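Local coordinates for protein transcription elongation factor SPT6 (Candida glabrata, PDB 3PJP) that binds the phosphorylated C-terminal repeat domain of RNA polymerase II through this tandem SH2 domain and probably acts as a histone chaperone during transcription elongation, at residues A[49-54]-A[99-104]; A[119-124]-A[134-139]; A[138-141]-A[147-150]. All coordinates share one frame; numbering follows the deposited sequence.

Contact 1 (A[49-54]-A[99-104])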
loop_
_atom_site.group_PDB
_atom_site.type_symbol
_atom_site.label_atom_id
_atom_site.label_comp_id
_atom_site.label_asym_id
_atom_site.label_seq_id
_atom_site.Cartn_x
_atom_site.Cartn_y
_atom_site.Cartn_z
ATOM N N TRP A 49 9.996 3.038 3.534
ATOM C CA TRP A 49 9.325 2.872 4.817
ATOM C C TRP A 49 8.997 1.421 5.094
ATOM O O TRP A 49 8.937 0.597 4.173
ATOM C CB TRP A 49 8.092 3.779 4.942
ATOM C CG TRP A 49 6.909 3.494 4.013
ATOM C CD1 TRP A 49 6.825 3.767 2.681
ATOM C CD2 TRP A 49 5.653 2.928 4.390
ATOM N NE1 TRP A 49 5.578 3.395 2.192
ATOM C CE2 TRP A 49 4.845 2.876 3.230
ATOM C CE3 TRP A 49 5.128 2.464 5.599
ATOM C CZ2 TRP A 49 3.541 2.371 3.248
ATOM C CZ3 TRP A 49 3.847 1.967 5.618
ATOM C CH2 TRP A 49 3.060 1.920 4.449
ATOM N N LYS A 50 8.809 1.105 6.370
ATOM C CA LYS A 50 8.605 -0.278 6.786
ATOM C C LYS A 50 7.129 -0.591 7.003
ATOM O O LYS A 50 6.455 0.058 7.795
ATOM C CB LYS A 50 9.401 -0.597 8.056
ATOM C CG LYS A 50 9.282 -2.059 8.492
ATOM C CD LYS A 50 10.026 -2.337 9.804
ATOM C CE LYS A 50 9.858 -3.808 10.190
ATOM N NZ LYS A 50 10.613 -4.178 11.415
ATOM N N LEU A 51 6.631 -1.599 6.295
ATOM C CA LEU A 51 5.242 -2.009 6.437
ATOM C C LEU A 51 5.095 -3.120 7.465
ATOM O O LEU A 51 4.091 -3.199 8.170
ATOM C CB LEU A 51 4.692 -2.528 5.106
ATOM C CG LEU A 51 4.337 -1.494 4.031
ATOM C CD1 LEU A 51 5.581 -0.967 3.343
ATOM C CD2 LEU A 51 3.384 -2.116 3.005
ATOM N N ASP A 52 6.084 -4.007 7.508
ATOM C CA ASP A 52 6.007 -5.211 8.323
ATOM C C ASP A 52 7.381 -5.867 8.358
ATOM O O ASP A 52 8.313 -5.394 7.716
ATOM C CB ASP A 52 4.986 -6.175 7.708
ATOM C CG ASP A 52 4.317 -7.062 8.741
ATOM O OD1 ASP A 52 3.303 -6.626 9.331
ATOM O OD2 ASP A 52 4.793 -8.196 8.951
ATOM N N LYS A 53 7.489 -6.983 9.074
ATOM C CA LYS A 53 8.744 -7.732 9.126
ATOM C C LYS A 53 9.310 -7.977 7.727
ATOM O O LYS A 53 8.665 -8.593 6.880
ATOM C CB LYS A 53 8.559 -9.058 9.868
ATOM C CG LYS A 53 9.818 -9.921 9.935
ATOM C CD LYS A 53 9.594 -11.159 10.800
ATOM C CE LYS A 53 10.707 -12.192 10.620
ATOM N NZ LYS A 53 12.021 -11.720 11.142
ATOM N N ASP A 54 10.516 -7.470 7.493
ATOM C CA ASP A 54 11.189 -7.624 6.208
ATOM C C ASP A 54 10.346 -7.180 5.013
ATOM O O ASP A 54 10.543 -7.660 3.891
ATOM C CB ASP A 54 11.663 -9.074 6.041
ATOM C CG ASP A 54 12.647 -9.493 7.138
ATOM O OD1 ASP A 54 13.405 -8.624 7.630
ATOM O OD2 ASP A 54 12.658 -10.686 7.522
ATOM N N ARG A 99 -1.673 5.232 8.234
ATOM C CA ARG A 99 -3.013 5.170 8.804
ATOM C C ARG A 99 -3.850 4.092 8.120
ATOM O O ARG A 99 -4.496 3.266 8.764
ATOM C CB ARG A 99 -3.676 6.544 8.634
ATOM C CG ARG A 99 -5.155 6.616 8.956
ATOM C CD ARG A 99 -5.667 8.040 8.739
ATOM N NE ARG A 99 -5.700 8.394 7.322
ATOM C CZ ARG A 99 -6.682 8.037 6.505
ATOM N NH1 ARG A 99 -7.689 7.315 6.977
ATOM N NH2 ARG A 99 -6.651 8.389 5.224
ATOM N N LEU A 100 -3.841 4.129 6.794
ATOM C CA LEU A 100 -4.673 3.225 6.002
ATOM C C LEU A 100 -4.180 1.780 6.119
ATOM O O LEU A 100 -4.988 0.849 6.176
ATOM C CB LEU A 100 -4.750 3.699 4.546
ATOM C CG LEU A 100 -5.564 4.999 4.350
ATOM C CD1 LEU A 100 -5.218 5.677 3.022
ATOM C CD2 LEU A 100 -7.077 4.744 4.445
ATOM N N LEU A 101 -2.862 1.594 6.179
ATOM C CA LEU A 101 -2.309 0.250 6.338
ATOM C C LEU A 101 -2.824 -0.331 7.646
ATOM O O LEU A 101 -3.268 -1.478 7.705
ATOM C CB LEU A 101 -0.778 0.292 6.360
ATOM C CG LEU A 101 -0.052 -1.011 6.714
ATOM C CD1 LEU A 101 -0.502 -2.123 5.765
ATOM C CD2 LEU A 101 1.467 -0.805 6.677
ATOM N N ASN A 102 -2.768 0.469 8.705
ATOM C CA ASN A 102 -3.251 -0.011 9.992
ATOM C C ASN A 102 -4.759 -0.243 9.998
ATOM O O ASN A 102 -5.234 -1.187 10.632
ATOM C CB ASN A 102 -2.831 0.927 11.126
ATOM C CG ASN A 102 -1.365 0.745 11.517
ATOM O OD1 ASN A 102 -0.886 -0.377 11.656
ATOM N ND2 ASN A 102 -0.651 1.848 11.673
ATOM N N GLU A 103 -5.507 0.600 9.289
ATOM C CA GLU A 103 -6.960 0.407 9.167
ATOM C C GLU A 103 -7.272 -0.969 8.577
ATOM O O GLU A 103 -8.119 -1.702 9.096
ATOM C CB GLU A 103 -7.605 1.507 8.314
ATOM C CG GLU A 103 -9.127 1.521 8.365
ATOM C CD GLU A 103 -9.734 2.620 7.516
ATOM O OE1 GLU A 103 -9.120 3.709 7.419
ATOM O OE2 GLU A 103 -10.831 2.397 6.953
ATOM N N LEU A 104 -6.587 -1.319 7.498
ATOM C CA LEU A 104 -6.828 -2.625 6.878
ATOM C C LEU A 104 -6.354 -3.817 7.724
ATOM O O LEU A 104 -7.106 -4.775 7.903
ATOM C CB LEU A 104 -6.310 -2.683 5.428
ATOM C CG LEU A 104 -6.697 -3.927 4.597
ATOM C CD1 LEU A 104 -8.183 -4.213 4.694
ATOM C CD2 LEU A 104 -6.289 -3.761 3.138
#
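In the first SH2 fold of the tandem, W49 and L51 at the end of strand 44-52 of the central sheet meet L101 on helix 86-105. All contacts across the pair run through one methyl, L101 CD2. It lies 3.8 Å from W49 CZ3 at the far rim of the indole, an oblique approach, and 4.0 Å from L51 CG. The same methyl stands 3.9 Å from the carbonyl oxygen L51 O. L101 CG is anti to the backbone N (chi1 172°), which carries its branches off the helix toward the strand. On the strand, L51 CD1 sits 3.8 Å above the indole plane, over its centre, so the tryptophan is packed by its own neighbour but one as well as by the helix. L51 and D52 form a classic beta bulge against strand 55-64. L166 of strand 159-166, in the second sheet, also touches W49 and L101. With 121 Å² buried in total, the single apolar methyl L101 CD2 makes a small, buried van der Waals contact, and the polar atoms beside it have their partners outside the pair: W49 NE1 bonds to Q57 OE1, while R30 NE donates to L51 O.

Contact 2 (A[119-124]-A[134-139])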
loop_
_atom_site.group_PDB
_atom_site.type_symbol
_atom_site.label_atom_id
_atom_site.label_comp_id
_atom_site.label_asym_id
_atom_site.label_seq_id
_atom_site.Cartn_x
_atom_site.Cartn_y
_atom_site.Cartn_z
ATOM N N VAL A 119 -5.916 -19.089 1.168
ATOM C CA VAL A 119 -6.673 -19.911 0.230
ATOM C C VAL A 119 -7.149 -21.193 0.901
ATOM O O VAL A 119 -8.302 -21.579 0.744
ATOM C CB VAL A 119 -5.856 -20.261 -1.025
ATOM C CG1 VAL A 119 -6.507 -21.420 -1.781
ATOM C CG2 VAL A 119 -5.712 -19.036 -1.922
ATOM N N LYS A 120 -6.266 -21.845 1.655
ATOM C CA LYS A 120 -6.648 -23.055 2.374
ATOM C C LYS A 120 -7.701 -22.768 3.441
ATOM O O LYS A 120 -8.621 -23.561 3.636
ATOM C CB LYS A 120 -5.426 -23.748 2.991
ATOM C CG LYS A 120 -5.750 -25.070 3.673
ATOM C CD LYS A 120 -4.491 -25.776 4.153
ATOM C CE LYS A 120 -4.823 -27.105 4.820
ATOM N NZ LYS A 120 -3.605 -27.785 5.345
ATOM N N PHE A 121 -7.573 -21.643 4.138
ATOM C CA PHE A 121 -8.561 -21.305 5.154
ATOM C C PHE A 121 -9.943 -21.158 4.524
ATOM O O PHE A 121 -10.949 -21.593 5.086
ATOM C CB PHE A 121 -8.189 -20.036 5.912
ATOM C CG PHE A 121 -9.083 -19.764 7.081
ATOM C CD1 PHE A 121 -8.729 -20.185 8.352
ATOM C CD2 PHE A 121 -10.291 -19.108 6.911
ATOM C CE1 PHE A 121 -9.559 -19.945 9.430
ATOM C CE2 PHE A 121 -11.125 -18.866 7.985
ATOM C CZ PHE A 121 -10.760 -19.282 9.246
ATOM N N ILE A 122 -9.981 -20.554 3.344
ATOM C CA ILE A 122 -11.235 -20.339 2.633
ATOM C C ILE A 122 -11.815 -21.630 2.051
ATOM O O ILE A 122 -13.019 -21.862 2.148
ATOM C CB ILE A 122 -11.075 -19.264 1.546
ATOM C CG1 ILE A 122 -10.914 -17.896 2.208
ATOM C CG2 ILE A 122 -12.274 -19.267 0.598
ATOM C CD1 ILE A 122 -10.522 -16.802 1.259
ATOM N N GLU A 123 -10.970 -22.467 1.452
ATOM C CA GLU A 123 -11.412 -23.779 0.979
ATOM C C GLU A 123 -12.037 -24.574 2.127
ATOM O O GLU A 123 -13.164 -25.057 2.021
ATOM C CB GLU A 123 -10.244 -24.567 0.383
ATOM C CG GLU A 123 -9.712 -24.029 -0.942
ATOM C CD GLU A 123 -8.470 -24.772 -1.407
ATOM O OE1 GLU A 123 -7.956 -24.467 -2.504
ATOM O OE2 GLU A 123 -8.006 -25.666 -0.666
ATOM N N ASP A 124 -11.300 -24.705 3.225
ATOM C CA ASP A 124 -11.806 -25.429 4.386
ATOM C C ASP A 124 -13.121 -24.835 4.888
ATOM O O ASP A 124 -14.081 -25.563 5.133
ATOM C CB ASP A 124 -10.770 -25.450 5.512
ATOM C CG ASP A 124 -9.545 -26.265 5.161
ATOM O OD1 ASP A 124 -9.580 -27.001 4.152
ATOM O OD2 ASP A 124 -8.541 -26.178 5.902
ATOM N N VAL A 134 -17.574 -16.116 1.598
ATOM C CA VAL A 134 -16.545 -15.685 2.530
ATOM C C VAL A 134 -15.513 -14.877 1.771
ATOM O O VAL A 134 -15.324 -15.070 0.568
ATOM C CB VAL A 134 -15.882 -16.874 3.257
ATOM C CG1 VAL A 134 -15.047 -17.698 2.287
ATOM C CG2 VAL A 134 -15.032 -16.390 4.420
ATOM N N TYR A 135 -14.869 -13.947 2.467
ATOM C CA TYR A 135 -13.753 -13.211 1.889
ATOM C C TYR A 135 -12.804 -12.695 2.963
ATOM O O TYR A 135 -13.227 -12.339 4.066
ATOM C CB TYR A 135 -14.237 -12.066 0.986
ATOM C CG TYR A 135 -14.901 -10.891 1.686
ATOM C CD1 TYR A 135 -14.184 -9.738 1.976
ATOM C CD2 TYR A 135 -16.254 -10.918 2.007
ATOM C CE1 TYR A 135 -14.790 -8.651 2.594
ATOM C CE2 TYR A 135 -16.869 -9.834 2.626
ATOM C CZ TYR A 135 -16.129 -8.708 2.914
ATOM O OH TYR A 135 -16.725 -7.630 3.523
ATOM N N TYR A 136 -11.518 -12.670 2.627
ATOM C CA TYR A 136 -10.480 -12.164 3.516
ATOM C C TYR A 136 -9.496 -11.295 2.751
ATOM O O TYR A 136 -9.333 -11.457 1.544
ATOM C CB TYR A 136 -9.736 -13.325 4.166
ATOM C CG TYR A 136 -10.605 -14.125 5.097
ATOM C CD1 TYR A 136 -11.172 -13.537 6.219
ATOM C CD2 TYR A 136 -10.865 -15.469 4.852
ATOM C CE1 TYR A 136 -11.979 -14.269 7.078
ATOM C CE2 TYR A 136 -11.662 -16.207 5.704
ATOM C CZ TYR A 136 -12.219 -15.601 6.813
ATOM O OH TYR A 136 -13.017 -16.334 7.662
ATOM N N PHE A 137 -8.858 -10.365 3.461
ATOM C CA PHE A 137 -7.720 -9.615 2.946
ATOM C C PHE A 137 -6.470 -10.179 3.595
ATOM O O PHE A 137 -6.506 -10.610 4.752
ATOM C CB PHE A 137 -7.838 -8.126 3.311
ATOM C CG PHE A 137 -9.077 -7.465 2.792
ATOM C CD1 PHE A 137 -9.143 -7.009 1.486
ATOM C CD2 PHE A 137 -10.175 -7.288 3.615
ATOM C CE1 PHE A 137 -10.284 -6.393 1.008
ATOM C CE2 PHE A 137 -11.324 -6.672 3.139
ATOM C CZ PHE A 137 -11.377 -6.223 1.843
ATOM N N SER A 138 -5.371 -10.187 2.847
ATOM C CA SER A 138 -4.067 -10.544 3.395
ATOM C C SER A 138 -2.952 -9.765 2.694
ATOM O O SER A 138 -3.154 -9.176 1.636
ATOM C CB SER A 138 -3.839 -12.060 3.287
ATOM O OG SER A 138 -3.847 -12.465 1.935
ATOM N N LEU A 139 -1.766 -9.730 3.300
ATOM C CA LEU A 139 -0.674 -8.967 2.732
ATOM C C LEU A 139 -0.004 -9.676 1.568
ATOM O O LEU A 139 0.243 -10.878 1.615
ATOM C CB LEU A 139 0.361 -8.648 3.807
ATOM C CG LEU A 139 0.065 -7.394 4.628
ATOM C CD1 LEU A 139 0.949 -7.352 5.875
ATOM C CD2 LEU A 139 0.279 -6.153 3.776
#
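I122, on helix 115-128, reaches strand 134-139 and touches both V134 and Y136, two strand residues whose side chains start toward the helix. The I122 CA-CB bond itself is not aimed at the strand; the branches make the approach. From CB, the CG2 methyl goes to V134 CG1 at 3.6 Å. The other branch leads through CG1, which lies 3.6 Å from Y136 CD2, near the ring plane and at the ring's edge. CG1 is anti to the carbonyl carbon (chi1 -71°), and the extended chi2 of 170° carries CD1 on to 3.8 Å from the same Y136 CD2. The two branches of the isoleucine thus divide between an aliphatic and an aromatic neighbour on the same strand.

Farther out along the tyrosine, F121 takes over. Its CD2 comes 3.4 Å from Y136 CE2, and its CE2 lies 3.2 Å from Y136 OH, which sits near the plane of the phenylalanine at its edge. The ring centroids are 5.4 Å apart with planes at 77°, an oblique pair. K111 makes cation-pi contacts with both rings, joining strand 110-111 to the pair.

The short helix and strand segments run nearly antiparallel, their axes 9.3 Å apart at closest approach, as they cross within the beta-alpha-beta unit 110-111, 115-128, 134-139 of the second SH2 fold of the tandem. I122 and V134 are buried, whereas F121 is exposed, so the contact grades from an aliphatic interior to an aromatic margin. Van der Waals packing joins the helix to the strand directly, and the nearby lysine charge would probably add electrostatic attraction to the two rings at the outer side.

Contact 3 (A[138-141]-A[147-150])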
loop_
_atom_site.group_PDB
_atom_site.type_symbol
_atom_site.label_atom_id
_atom_site.label_comp_id
_atom_site.label_asym_id
_atom_site.label_seq_id
_atom_site.Cartn_x
_atom_site.Cartn_y
_atom_site.Cartn_z
ATOM N N SER A 138 -5.371 -10.187 2.847
ATOM C CA SER A 138 -4.067 -10.544 3.395
ATOM C C SER A 138 -2.952 -9.765 2.694
ATOM O O SER A 138 -3.154 -9.176 1.636
ATOM C CB SER A 138 -3.839 -12.060 3.287
ATOM O OG SER A 138 -3.847 -12.465 1.935
ATOM N N LEU A 139 -1.766 -9.730 3.300
ATOM C CA LEU A 139 -0.674 -8.967 2.732
ATOM C C LEU A 139 -0.004 -9.676 1.568
ATOM O O LEU A 139 0.243 -10.878 1.615
ATOM C CB LEU A 139 0.361 -8.648 3.807
ATOM C CG LEU A 139 0.065 -7.394 4.628
ATOM C CD1 LEU A 139 0.949 -7.352 5.875
ATOM C CD2 LEU A 139 0.279 -6.153 3.776
ATOM N N ASN A 140 0.273 -8.919 0.513
ATOM C CA ASN A 140 1.064 -9.416 -0.605
ATOM C C ASN A 140 2.530 -9.187 -0.273
ATOM O O ASN A 140 3.042 -8.077 -0.386
ATOM C CB ASN A 140 0.680 -8.684 -1.897
ATOM C CG ASN A 140 1.322 -9.298 -3.146
ATOM O OD1 ASN A 140 2.450 -9.814 -3.102
ATOM N ND2 ASN A 140 0.606 -9.244 -4.264
ATOM N N TYR A 141 3.212 -10.251 0.132
ATOM C CA TYR A 141 4.562 -10.091 0.646
ATOM C C TYR A 141 5.604 -9.910 -0.449
ATOM O O TYR A 141 6.718 -9.462 -0.185
ATOM C CB TYR A 141 4.931 -11.251 1.575
ATOM C CG TYR A 141 4.126 -11.273 2.857
ATOM C CD1 TYR A 141 2.997 -12.070 2.978
ATOM C CD2 TYR A 141 4.485 -10.480 3.940
ATOM C CE1 TYR A 141 2.252 -12.087 4.144
ATOM C CE2 TYR A 141 3.748 -10.487 5.110
ATOM C CZ TYR A 141 2.631 -11.291 5.207
ATOM O OH TYR A 141 1.888 -11.304 6.371
ATOM N N PHE A 147 -2.370 -5.869 -1.316
ATOM C CA PHE A 147 -3.092 -6.831 -0.519
ATOM C C PHE A 147 -3.767 -7.805 -1.483
ATOM O O PHE A 147 -4.111 -7.445 -2.625
ATOM C CB PHE A 147 -4.182 -6.142 0.300
ATOM C CG PHE A 147 -3.652 -5.266 1.392
ATOM C CD1 PHE A 147 -3.543 -5.748 2.686
ATOM C CD2 PHE A 147 -3.268 -3.968 1.126
ATOM C CE1 PHE A 147 -3.054 -4.945 3.704
ATOM C CE2 PHE A 147 -2.777 -3.156 2.140
ATOM C CZ PHE A 147 -2.671 -3.653 3.428
ATOM N N TYR A 148 -3.964 -9.034 -1.025
ATOM C CA TYR A 148 -4.870 -9.933 -1.725
ATOM C C TYR A 148 -6.280 -9.776 -1.176
ATOM O O TYR A 148 -6.467 -9.493 0.008
ATOM C CB TYR A 148 -4.452 -11.393 -1.570
ATOM C CG TYR A 148 -3.066 -11.704 -2.037
ATOM C CD1 TYR A 148 -2.729 -11.640 -3.383
ATOM C CD2 TYR A 148 -2.090 -12.082 -1.128
ATOM C CE1 TYR A 148 -1.444 -11.945 -3.807
ATOM C CE2 TYR A 148 -0.809 -12.382 -1.535
ATOM C CZ TYR A 148 -0.486 -12.315 -2.872
ATOM O OH TYR A 148 0.805 -12.630 -3.256
ATOM N N LEU A 149 -7.263 -9.935 -2.054
ATOM C CA LEU A 149 -8.657 -10.063 -1.672
ATOM C C LEU A 149 -9.091 -11.420 -2.206
ATOM O O LEU A 149 -9.244 -11.595 -3.408
ATOM C CB LEU A 149 -9.483 -8.947 -2.308
ATOM C CG LEU A 149 -11.016 -9.008 -2.325
ATOM C CD1 LEU A 149 -11.616 -9.488 -1.010
ATOM C CD2 LEU A 149 -11.558 -7.635 -2.677
ATOM N N ILE A 150 -9.248 -12.381 -1.302
ATOM C CA ILE A 150 -9.483 -13.776 -1.679
ATOM C C ILE A 150 -10.886 -14.142 -1.209
ATOM O O ILE A 150 -11.246 -13.890 -0.056
ATOM C CB ILE A 150 -8.451 -14.704 -1.030
ATOM C CG1 ILE A 150 -7.036 -14.137 -1.225
ATOM C CG2 ILE A 150 -8.567 -16.130 -1.589
ATOM C CD1 ILE A 150 -5.937 -14.971 -0.609
HETATM O O HOH W 1 -2.048 -8.097 -4.556
#
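S138 and Y148 are an antiparallel hydrogen-bonded pair in the beta hairpin of strands 134-139 and 146-152, part of the central sheet of the second SH2 fold. Two fairly straight backbone bonds fix the register: Y148 N donates to S138 O at 2.8 Å and S138 N to Y148 O at 3.1 Å. F147 CA also approaches S138 O, a CA-H...O contact. The next pair, L139 with F147, is non-hydrogen-bonded; its side chains lie side by side, with L139 CD2 3.5 Å from F147 CE1. L101 and L104 of helix 86-105 also touch the F147 side chain.

On the face bearing S138 and Y148, the tyrosine ring is closely covered. The S138 hydroxyl lies in the ring plane at its edge, OG 3.6 Å from Y148 CD2. N140 packs over one face: its CB makes a CH-pi contact, 4.2 Å from the ring centroid, and the amide plane is only 22° from the ring plane, a stacked arrangement. CG anti to the backbone N (chi1 -172°) swings the amide over the outer part of the ring, with ND2 3.4 Å from Y148 CE1.

Past this packed part the backbone pairing goes on from N140 to W146, while across the two segments a water links the N140 side chain to the opposite strand. N140 OD1 accepts from N143 ND2 in the turn; N140 ND2 donates to the water at 2.9 Å, and that water donates in turn to F147 O.

How the contacts relate
Contacts 2 and 3 share S138 and L139 on strand 134-139, with centres about 10 Å apart. The sheet continues between them, Y136 N lying 3.0 Å from I150 O in a probable hydrogen bond, and I122 CD1 of contact 2 packs 3.3 Å from the same I150 O. Contact 1, in the first SH2 fold, lies about 13 Å from contact 3 and about 20 Å from contact 2, centre to centre. F147 bridges the two folds: its CD1 is 3.4 Å from L104 CD2, and its CZ is 3.5 Å from L101 CD1. L104 CD1 also meets F137 CD2 at 3.8 Å, so helix 86-105 packs on both strands of the hairpin.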